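Local atomic coordinates of soluble inorganic pyrophosphatase (Toxoplasma gondii, PDB entry 5WRT), a protein that probably hydrolyses inorganic pyrophosphate to phosphate with the help of magnesium ions, as a family I soluble pyrophosphatase. Residues R83-A95 with V183-P197. Residues are numbered along the deposited sequence; the frame is centred on the assembly and turned at random.
Sequences REYASTLYWNYGA and VVPGIREWFRWYKLP
With its CG anti to the backbone N (chi1 -161°), W190 swings its indole off helix 183-193 and into the bend of segment 83-95, while L89, turned the same way about its own first torsion, lays CD1 over the indole's six-membered ring, 3.4 Å from the centroid and almost on the ring normal. On the opposite face of the indole, towards its rim, lies CB of Y194. The indole's N-H is spent on the backbone: W190 NE1 donates to T88 O at 2.7 Å, approaching from above the carbonyl plane with an N-H...O angle of 149°. W190 thus illustrates how one large side chain can be fixed by apolar and polar contacts at once. At the far end of the indole, the CH2 edge points at the face of Y85 in a T-shaped pair with planes at 85°. Y85 receives a second edge on its ring in an offset edge-to-face pair with Y194, whose CE2 comes to 3.5 Å from Y85 CE1. Water extends this corner, for one molecule accepts from A86 N and donates to Y194 O. One turn earlier in helix 183-193, I187 sets CG1 over the centre of the W91 six-membered ring, 3.6 Å from its centroid, and W91 in turn offers its edge to the face of W190, again offset. Y93 CE1 meets F191 CZ at 3.6 Å, and its hydroxyl bonds to K156. The bend also faces the dimer partner: S87 OG bonds to Y90 OH of the second subunit, and Y90 OH to S87 OG of that subunit. This buried aromatic cluster joins helix 183-193 to strand 84-89 of a small antiparallel sheet and to the chain leading into strand 92-95 of the pyrophosphatase barrel, with Y93 next to D122 and Y194 near D154 of the magnesium site (D117, D122, D154).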
ATOM      1  N   ARG A  83      14.018  11.089  -5.839  1.00 40.55           N
ATOM      2  CA  ARG A  83      13.481   9.776  -5.510  1.00 40.08           C
ATOM      3  C   ARG A  83      12.116   9.920  -4.850  1.00 37.17           C
ATOM      4  O   ARG A  83      11.940  10.736  -3.939  1.00 35.85           O
ATOM      5  CB  ARG A  83      14.435   8.996  -4.603  1.00 38.88           C
ATOM      6  CG  ARG A  83      13.799   7.775  -3.949  1.00 40.01           C
ATOM      7  CD  ARG A  83      14.790   6.980  -3.111  1.00 39.20           C
ATOM      8  NE  ARG A  83      15.624   6.119  -3.946  1.00 43.64           N
ATOM      9  CZ  ARG A  83      16.953   6.146  -3.971  1.00 47.67           C
ATOM     10  NH1 ARG A  83      17.617   6.991  -3.195  1.00 45.60           N
ATOM     11  NH2 ARG A  83      17.618   5.322  -4.772  1.00 47.91           N
ATOM     12  N   GLU A  84      11.160   9.125  -5.314  1.00 35.36           N
ATOM     13  CA  GLU A  84       9.845   9.010  -4.707  1.00 35.36           C
ATOM     14  C   GLU A  84       9.608   7.559  -4.319  1.00 34.37           C
ATOM     15  O   GLU A  84      10.200   6.643  -4.899  1.00 35.35           O
ATOM     16  CB  GLU A  84       8.733   9.462  -5.661  1.00 34.05           C
ATOM     17  CG  GLU A  84       8.792  10.914  -6.087  1.00 37.10           C
ATOM     18  CD  GLU A  84       7.575  11.317  -6.901  1.00 38.21           C
ATOM     19  OE1 GLU A  84       6.728  10.437  -7.179  1.00 36.45           O
ATOM     20  OE2 GLU A  84       7.465  12.507  -7.266  1.00 38.01           O
ATOM     21  N   TYR A  85       8.750   7.349  -3.326  1.00 31.51           N
ATOM     22  CA  TYR A  85       8.245   6.007  -3.092  1.00 31.33           C
ATOM     23  C   TYR A  85       7.319   5.606  -4.234  1.00 31.71           C
ATOM     24  O   TYR A  85       6.687   6.450  -4.876  1.00 31.69           O
ATOM     25  CB  TYR A  85       7.507   5.929  -1.755  1.00 29.89           C
ATOM     26  CG  TYR A  85       8.424   5.989  -0.553  1.00 29.09           C
ATOM     27  CD1 TYR A  85       9.565   5.198  -0.487  1.00 31.16           C
ATOM     28  CD2 TYR A  85       8.152   6.834   0.514  1.00 28.21           C
ATOM     29  CE1 TYR A  85      10.408   5.247   0.604  1.00 30.23           C
ATOM     30  CE2 TYR A  85       8.989   6.890   1.612  1.00 28.82           C
ATOM     31  CZ  TYR A  85      10.117   6.095   1.651  1.00 30.58           C
ATOM     32  OH  TYR A  85      10.958   6.145   2.741  1.00 32.58           O
ATOM     33  N   ALA A  86       7.241   4.299  -4.488  1.00 30.44           N
ATOM     34  CA  ALA A  86       6.379   3.813  -5.557  1.00 30.02           C
ATOM     35  C   ALA A  86       4.904   3.995  -5.235  1.00 29.31           C
ATOM     36  O   ALA A  86       4.074   3.975  -6.149  1.00 29.38           O
ATOM     37  CB  ALA A  86       6.672   2.340  -5.842  1.00 31.08           C
ATOM     38  N   SER A  87       4.561   4.176  -3.962  1.00 28.41           N
ATOM     39  CA  SER A  87       3.180   4.310  -3.530  1.00 26.92           C
ATOM     40  C   SER A  87       3.049   5.501  -2.592  1.00 26.98           C
ATOM     41  O   SER A  87       4.010   5.902  -1.931  1.00 27.64           O
ATOM     42  CB  SER A  87       2.693   3.038  -2.832  1.00 27.48           C
ATOM     43  OG  SER A  87       2.524   1.986  -3.766  1.00 28.00           O
ATOM     44  N   THR A  88       1.848   6.072  -2.557  1.00 26.28           N
ATOM     45  CA  THR A  88       1.571   7.168  -1.640  1.00 27.08           C
ATOM     46  C   THR A  88       1.480   6.654  -0.206  1.00 25.99           C
ATOM     47  O   THR A  88       0.860   5.621   0.065  1.00 25.67           O
ATOM     48  CB  THR A  88       0.271   7.875  -2.034  1.00 28.22           C
ATOM     49  OG1 THR A  88       0.433   8.501  -3.314  1.00 28.51           O
ATOM     50  CG2 THR A  88      -0.103   8.931  -1.011  1.00 26.16           C
ATOM     51  N   LEU A  89       2.121   7.376   0.711  1.00 24.84           N
ATOM     52  CA  LEU A  89       2.016   7.078   2.133  1.00 25.06           C
ATOM     53  C   LEU A  89       0.767   7.742   2.699  1.00 25.65           C
ATOM     54  O   LEU A  89       0.557   8.944   2.512  1.00 25.56           O
ATOM     55  CB  LEU A  89       3.265   7.564   2.866  1.00 23.48           C
ATOM     56  CG  LEU A  89       3.579   6.982   4.246  1.00 23.41           C
ATOM     57  CD1 LEU A  89       3.272   5.495   4.302  1.00 22.78           C
ATOM     58  CD2 LEU A  89       5.037   7.232   4.577  1.00 24.09           C
ATOM     59  N   TYR A  90      -0.059   6.963   3.393  1.00 23.99           N
ATOM     60  CA  TYR A  90      -1.364   7.428   3.845  1.00 24.07           C
ATOM     61  C   TYR A  90      -1.343   7.988   5.260  1.00 24.61           C
ATOM     62  O   TYR A  90      -2.410   8.211   5.840  1.00 25.28           O
ATOM     63  CB  TYR A  90      -2.387   6.292   3.762  1.00 24.27           C
ATOM     64  CG  TYR A  90      -2.421   5.609   2.417  1.00 25.42           C
ATOM     65  CD1 TYR A  90      -2.842   6.289   1.284  1.00 25.89           C
ATOM     66  CD2 TYR A  90      -2.031   4.281   2.280  1.00 23.92           C
ATOM     67  CE1 TYR A  90      -2.874   5.672   0.051  1.00 25.50           C
ATOM     68  CE2 TYR A  90      -2.060   3.653   1.050  1.00 23.67           C
ATOM     69  CZ  TYR A  90      -2.483   4.355  -0.061  1.00 25.22           C
ATOM     70  OH  TYR A  90      -2.515   3.742  -1.290  1.00 24.82           O
ATOM     71  N   TRP A  91      -0.163   8.213   5.831  1.00 23.59           N
ATOM     72  CA  TRP A  91      -0.047   8.729   7.185  1.00 23.81           C
ATOM     73  C   TRP A  91       1.157   9.652   7.270  1.00 24.20           C
ATOM     74  O   TRP A  91       2.126   9.503   6.520  1.00 24.22           O
ATOM     75  CB  TRP A  91       0.081   7.590   8.209  1.00 23.25           C
ATOM     76  CG  TRP A  91      -0.969   6.531   8.052  1.00 23.46           C
ATOM     77  CD1 TRP A  91      -2.190   6.489   8.662  1.00 23.75           C
ATOM     78  CD2 TRP A  91      -0.901   5.371   7.212  1.00 22.50           C
ATOM     79  NE1 TRP A  91      -2.882   5.374   8.260  1.00 23.82           N
ATOM     80  CE2 TRP A  91      -2.113   4.670   7.370  1.00 24.23           C
ATOM     81  CE3 TRP A  91       0.068   4.857   6.345  1.00 21.87           C
ATOM     82  CZ2 TRP A  91      -2.380   3.480   6.694  1.00 25.42           C
ATOM     83  CZ3 TRP A  91      -0.200   3.675   5.675  1.00 22.52           C
ATOM     84  CH2 TRP A  91      -1.413   3.000   5.853  1.00 23.03           C
ATOM     85  N   ASN A  92       1.082  10.621   8.182  1.00 23.30           N
ATOM     86  CA  ASN A  92       2.236  11.463   8.461  1.00 24.07           C
ATOM     87  C   ASN A  92       3.393  10.605   8.954  1.00 23.87           C
ATOM     88  O   ASN A  92       3.218   9.719   9.796  1.00 22.93           O
ATOM     89  CB  ASN A  92       1.883  12.530   9.495  1.00 26.04           C
ATOM     90  CG  ASN A  92       0.718  13.395   9.060  1.00 27.54           C
ATOM     91  OD1 ASN A  92       0.840  14.200   8.136  1.00 28.52           O
ATOM     92  ND2 ASN A  92      -0.422  13.229   9.719  1.00 26.50           N
ATOM     93  N   TYR A  93       4.581  10.869   8.419  1.00 23.86           N
ATOM     94  CA  TYR A  93       5.727  10.002   8.634  1.00 22.18           C
ATOM     95  C   TYR A  93       6.968  10.848   8.861  1.00 23.18           C
ATOM     96  O   TYR A  93       7.151  11.882   8.216  1.00 23.95           O
ATOM     97  CB  TYR A  93       5.920   9.070   7.433  1.00 22.52           C
ATOM     98  CG  TYR A  93       7.070   8.097   7.547  1.00 22.26           C
ATOM     99  CD1 TYR A  93       6.968   6.963   8.341  1.00 20.62           C
ATOM    100  CD2 TYR A  93       8.245   8.292   6.830  1.00 21.43           C
ATOM    101  CE1 TYR A  93       8.013   6.063   8.440  1.00 22.04           C
ATOM    102  CE2 TYR A  93       9.294   7.395   6.920  1.00 23.05           C
ATOM    103  CZ  TYR A  93       9.171   6.282   7.727  1.00 23.22           C
ATOM    104  OH  TYR A  93      10.212   5.386   7.822  1.00 22.57           O
ATOM    105  N   GLY A  94       7.820  10.398   9.777  1.00 22.00           N
ATOM    106  CA  GLY A  94       9.022  11.137  10.099  1.00 21.29           C
ATOM    107  C   GLY A  94       9.953  10.388  11.028  1.00 22.42           C
ATOM    108  O   GLY A  94      10.108   9.169  10.911  1.00 22.36           O
ATOM    109  N   ALA A  95      10.568  11.102  11.969  1.00 22.55           N
ATOM    110  CA  ALA A  95      11.583  10.500  12.816  1.00 22.70           C
ATOM    111  C   ALA A  95      11.611  11.201  14.165  1.00 23.26           C
ATOM    112  O   ALA A  95      11.152  12.337  14.311  1.00 24.57           O
ATOM    113  CB  ALA A  95      12.968  10.558  12.160  1.00 23.43           C
ATOM    114  N   VAL A 183      -5.927   0.582  10.320  1.00 26.82           N
ATOM    115  CA  VAL A 183      -4.750   1.438  10.453  1.00 25.30           C
ATOM    116  C   VAL A 183      -3.502   0.599  10.701  1.00 25.88           C
ATOM    117  O   VAL A 183      -2.495   0.737   9.997  1.00 25.45           O
ATOM    118  CB  VAL A 183      -4.964   2.482  11.562  1.00 25.94           C
ATOM    119  CG1 VAL A 183      -3.644   3.152  11.913  1.00 25.77           C
ATOM    120  CG2 VAL A 183      -5.978   3.518  11.107  1.00 27.24           C
ATOM    121  N   VAL A 184      -3.547  -0.281  11.705  1.00 24.90           N
ATOM    122  CA  VAL A 184      -2.391  -1.135  11.987  1.00 25.21           C
ATOM    123  C   VAL A 184      -2.068  -2.061  10.819  1.00 23.70           C
ATOM    124  O   VAL A 184      -0.905  -2.082  10.384  1.00 22.67           O
ATOM    125  CB  VAL A 184      -2.600  -1.892  13.312  1.00 25.78           C
ATOM    126  CG1 VAL A 184      -1.472  -2.888  13.529  1.00 24.13           C
ATOM    127  CG2 VAL A 184      -2.679  -0.916  14.473  1.00 25.18           C
ATOM    128  N   PRO A 185      -3.012  -2.838  10.269  1.00 25.16           N
ATOM    129  CA  PRO A 185      -2.656  -3.664   9.104  1.00 24.14           C
ATOM    130  C   PRO A 185      -2.333  -2.844   7.870  1.00 24.85           C
ATOM    131  O   PRO A 185      -1.496  -3.269   7.063  1.00 24.22           O
ATOM    132  CB  PRO A 185      -3.900  -4.539   8.896  1.00 26.60           C
ATOM    133  CG  PRO A 185      -5.009  -3.762   9.488  1.00 26.12           C
ATOM    134  CD  PRO A 185      -4.422  -3.034  10.659  1.00 26.31           C
ATOM    135  N   GLY A 186      -2.962  -1.681   7.697  1.00 25.34           N
ATOM    136  CA  GLY A 186      -2.618  -0.834   6.567  1.00 24.34           C
ATOM    137  C   GLY A 186      -1.172  -0.374   6.606  1.00 23.09           C
ATOM    138  O   GLY A 186      -0.495  -0.340   5.577  1.00 23.37           O
ATOM    139  N   ILE A 187      -0.678  -0.029   7.797  1.00 23.26           N
ATOM    140  CA  ILE A 187       0.717   0.383   7.931  1.00 22.87           C
ATOM    141  C   ILE A 187       1.652  -0.803   7.727  1.00 23.47           C
ATOM    142  O   ILE A 187       2.678  -0.690   7.047  1.00 23.04           O
ATOM    143  CB  ILE A 187       0.944   1.060   9.295  1.00 24.12           C
ATOM    144  CG1 ILE A 187       0.251   2.422   9.337  1.00 24.40           C
ATOM    145  CG2 ILE A 187       2.433   1.204   9.584  1.00 23.16           C
ATOM    146  CD1 ILE A 187       0.080   2.974  10.734  1.00 22.33           C
ATOM    147  N   ARG A 188       1.312  -1.960   8.304  1.00 23.73           N
ATOM    148  CA  ARG A 188       2.151  -3.144   8.136  1.00 23.69           C
ATOM    149  C   ARG A 188       2.241  -3.553   6.671  1.00 23.14           C
ATOM    150  O   ARG A 188       3.330  -3.832   6.159  1.00 22.84           O
ATOM    151  CB  ARG A 188       1.616  -4.305   8.976  1.00 23.71           C
ATOM    152  CG  ARG A 188       2.428  -5.589   8.805  1.00 24.13           C
ATOM    153  CD  ARG A 188       1.983  -6.691   9.758  1.00 26.46           C
ATOM    154  NE  ARG A 188       0.558  -6.605  10.048  1.00 28.14           N
ATOM    155  CZ  ARG A 188       0.039  -6.594  11.270  1.00 28.98           C
ATOM    156  NH1 ARG A 188       0.827  -6.681  12.333  1.00 26.04           N
ATOM    157  NH2 ARG A 188      -1.274  -6.505  11.427  1.00 28.80           N
ATOM    158  N   GLU A 189       1.100  -3.597   5.981  1.00 23.57           N
ATOM    159  CA  GLU A 189       1.110  -4.024   4.587  1.00 24.35           C
ATOM    160  C   GLU A 189       1.771  -2.986   3.689  1.00 23.92           C
ATOM    161  O   GLU A 189       2.372  -3.346   2.671  1.00 24.16           O
ATOM    162  CB  GLU A 189      -0.314  -4.311   4.111  1.00 23.50           C
ATOM    163  CG  GLU A 189      -0.983  -5.482   4.823  1.00 25.08           C
ATOM    164  CD  GLU A 189      -0.101  -6.717   4.911  1.00 25.95           C
ATOM    165  OE1 GLU A 189       0.602  -7.032   3.927  1.00 25.01           O
ATOM    166  OE2 GLU A 189      -0.106  -7.371   5.976  1.00 28.00           O
ATOM    167  N   TRP A 190       1.676  -1.704   4.048  1.00 24.16           N
ATOM    168  CA  TRP A 190       2.339  -0.669   3.263  1.00 23.11           C
ATOM    169  C   TRP A 190       3.848  -0.873   3.260  1.00 23.84           C
ATOM    170  O   TRP A 190       4.482  -0.906   2.200  1.00 23.89           O
ATOM    171  CB  TRP A 190       1.987   0.716   3.808  1.00 23.27           C
ATOM    172  CG  TRP A 190       2.238   1.819   2.824  1.00 23.92           C
ATOM    173  CD1 TRP A 190       1.317   2.420   2.014  1.00 22.73           C
ATOM    174  CD2 TRP A 190       3.494   2.445   2.533  1.00 22.66           C
ATOM    175  NE1 TRP A 190       1.920   3.382   1.243  1.00 24.60           N
ATOM    176  CE2 TRP A 190       3.257   3.417   1.540  1.00 24.39           C
ATOM    177  CE3 TRP A 190       4.796   2.281   3.016  1.00 22.95           C
ATOM    178  CZ2 TRP A 190       4.272   4.221   1.023  1.00 23.00           C
ATOM    179  CZ3 TRP A 190       5.803   3.080   2.501  1.00 24.04           C
ATOM    180  CH2 TRP A 190       5.535   4.037   1.515  1.00 23.54           C
ATOM    181  N   PHE A 191       4.441  -1.024   4.444  1.00 23.11           N
ATOM    182  CA  PHE A 191       5.885  -1.182   4.536  1.00 24.00           C
ATOM    183  C   PHE A 191       6.355  -2.581   4.158  1.00 26.29           C
ATOM    184  O   PHE A 191       7.545  -2.763   3.882  1.00 26.78           O
ATOM    185  CB  PHE A 191       6.360  -0.814   5.942  1.00 24.18           C
ATOM    186  CG  PHE A 191       6.393   0.667   6.187  1.00 24.47           C
ATOM    187  CD1 PHE A 191       7.419   1.442   5.669  1.00 24.67           C
ATOM    188  CD2 PHE A 191       5.386   1.290   6.905  1.00 22.72           C
ATOM    189  CE1 PHE A 191       7.450   2.809   5.880  1.00 24.96           C
ATOM    190  CE2 PHE A 191       5.411   2.658   7.117  1.00 24.31           C
ATOM    191  CZ  PHE A 191       6.445   3.418   6.604  1.00 22.67           C
ATOM    192  N   ARG A 192       5.455  -3.566   4.131  1.00 24.49           N
ATOM    193  CA  ARG A 192       5.842  -4.889   3.651  1.00 26.00           C
ATOM    194  C   ARG A 192       6.043  -4.893   2.140  1.00 27.41           C
ATOM    195  O   ARG A 192       6.954  -5.555   1.632  1.00 27.99           O
ATOM    196  CB  ARG A 192       4.793  -5.931   4.045  1.00 25.48           C
ATOM    197  CG  ARG A 192       5.245  -7.371   3.817  1.00 26.24           C
ATOM    198  CD  ARG A 192       4.087  -8.284   3.438  1.00 25.16           C
ATOM    199  NE  ARG A 192       3.066  -8.352   4.478  1.00 27.53           N
ATOM    200  CZ  ARG A 192       3.111  -9.176   5.521  1.00 27.72           C
ATOM    201  NH1 ARG A 192       4.131 -10.012   5.668  1.00 26.56           N
ATOM    202  NH2 ARG A 192       2.132  -9.167   6.416  1.00 25.24           N
ATOM    203  N   TRP A 193       5.213  -4.149   1.408  1.00 25.19           N
ATOM    204  CA  TRP A 193       5.128  -4.274  -0.040  1.00 25.92           C
ATOM    205  C   TRP A 193       5.748  -3.118  -0.815  1.00 26.29           C
ATOM    206  O   TRP A 193       5.945  -3.254  -2.027  1.00 27.84           O
ATOM    207  CB  TRP A 193       3.657  -4.420  -0.464  1.00 24.93           C
ATOM    208  CG  TRP A 193       3.037  -5.728  -0.074  1.00 25.70           C
ATOM    209  CD1 TRP A 193       2.224  -5.965   0.998  1.00 24.99           C
ATOM    210  CD2 TRP A 193       3.170  -6.979  -0.760  1.00 26.97           C
ATOM    211  NE1 TRP A 193       1.849  -7.286   1.026  1.00 25.08           N
ATOM    212  CE2 TRP A 193       2.416  -7.932  -0.043  1.00 26.61           C
ATOM    213  CE3 TRP A 193       3.854  -7.389  -1.908  1.00 27.80           C
ATOM    214  CZ2 TRP A 193       2.329  -9.266  -0.436  1.00 27.10           C
ATOM    215  CZ3 TRP A 193       3.766  -8.713  -2.297  1.00 29.35           C
ATOM    216  CH2 TRP A 193       3.009  -9.636  -1.563  1.00 28.18           C
ATOM    217  N   TYR A 194       6.066  -1.994  -0.167  1.00 27.84           N
ATOM    218  CA  TYR A 194       6.343  -0.771  -0.921  1.00 29.82           C
ATOM    219  C   TYR A 194       7.651  -0.813  -1.709  1.00 31.09           C
ATOM    220  O   TYR A 194       7.852   0.036  -2.583  1.00 31.37           O
ATOM    221  CB  TYR A 194       6.336   0.447   0.007  1.00 27.63           C
ATOM    222  CG  TYR A 194       7.579   0.626   0.845  1.00 28.03           C
ATOM    223  CD1 TYR A 194       7.953  -0.326   1.782  1.00 29.12           C
ATOM    224  CD2 TYR A 194       8.373   1.757   0.707  1.00 29.28           C
ATOM    225  CE1 TYR A 194       9.086  -0.161   2.556  1.00 28.91           C
ATOM    226  CE2 TYR A 194       9.508   1.933   1.475  1.00 29.79           C
ATOM    227  CZ  TYR A 194       9.860   0.970   2.399  1.00 31.53           C
ATOM    228  OH  TYR A 194      10.989   1.138   3.169  1.00 33.17           O
ATOM    229  N   LYS A 195       8.541  -1.762  -1.434  1.00 32.35           N
ATOM    230  CA  LYS A 195       9.784  -1.861  -2.185  1.00 33.34           C
ATOM    231  C   LYS A 195       9.774  -3.013  -3.186  1.00 34.48           C
ATOM    232  O   LYS A 195      10.822  -3.339  -3.753  1.00 34.51           O
ATOM    233  CB  LYS A 195      10.968  -2.005  -1.229  1.00 33.38           C
ATOM    234  CG  LYS A 195      11.271  -0.767  -0.401  1.00 34.82           C
ATOM    235  CD  LYS A 195      12.395  -1.052   0.589  1.00 37.02           C
ATOM    236  CE  LYS A 195      13.121   0.238   0.985  1.00 39.68           C
ATOM    237  NZ  LYS A 195      14.590   0.048   1.237  1.00 40.22           N
ATOM    238  N   LEU A 196       8.621  -3.643  -3.405  1.00 30.99           N
ATOM    239  CA  LEU A 196       8.524  -4.648  -4.461  1.00 32.72           C
ATOM    240  C   LEU A 196       8.745  -4.060  -5.847  1.00 35.14           C
ATOM    241  O   LEU A 196       9.489  -4.667  -6.637  1.00 35.30           O
ATOM    242  CB  LEU A 196       7.184  -5.385  -4.376  1.00 31.99           C
ATOM    243  CG  LEU A 196       7.115  -6.625  -5.274  1.00 33.18           C
ATOM    244  CD1 LEU A 196       7.932  -7.766  -4.682  1.00 33.46           C
ATOM    245  CD2 LEU A 196       5.676  -7.060  -5.513  1.00 29.25           C
ATOM    246  N   PRO A 197       8.144  -2.924  -6.225  1.00 34.37           N
ATOM    247  CA  PRO A 197       8.412  -2.401  -7.574  1.00 33.93           C
ATOM    248  C   PRO A 197       9.828  -1.884  -7.746  1.00 35.57           C
ATOM    249  O   PRO A 197      10.387  -2.000  -8.843  1.00 36.73           O
ATOM    250  CB  PRO A 197       7.381  -1.272  -7.732  1.00 30.94           C
ATOM    251  CG  PRO A 197       6.393  -1.470  -6.628  1.00 30.77           C
ATOM    252  CD  PRO A 197       7.156  -2.092  -5.515  1.00 31.42           C
TER
HETATM  253  O   HOH W   1      11.115   4.006   4.823  1.00 32.19           O
HETATM  254  O   HOH W   2       8.837   2.510  -2.753  1.00 29.06           O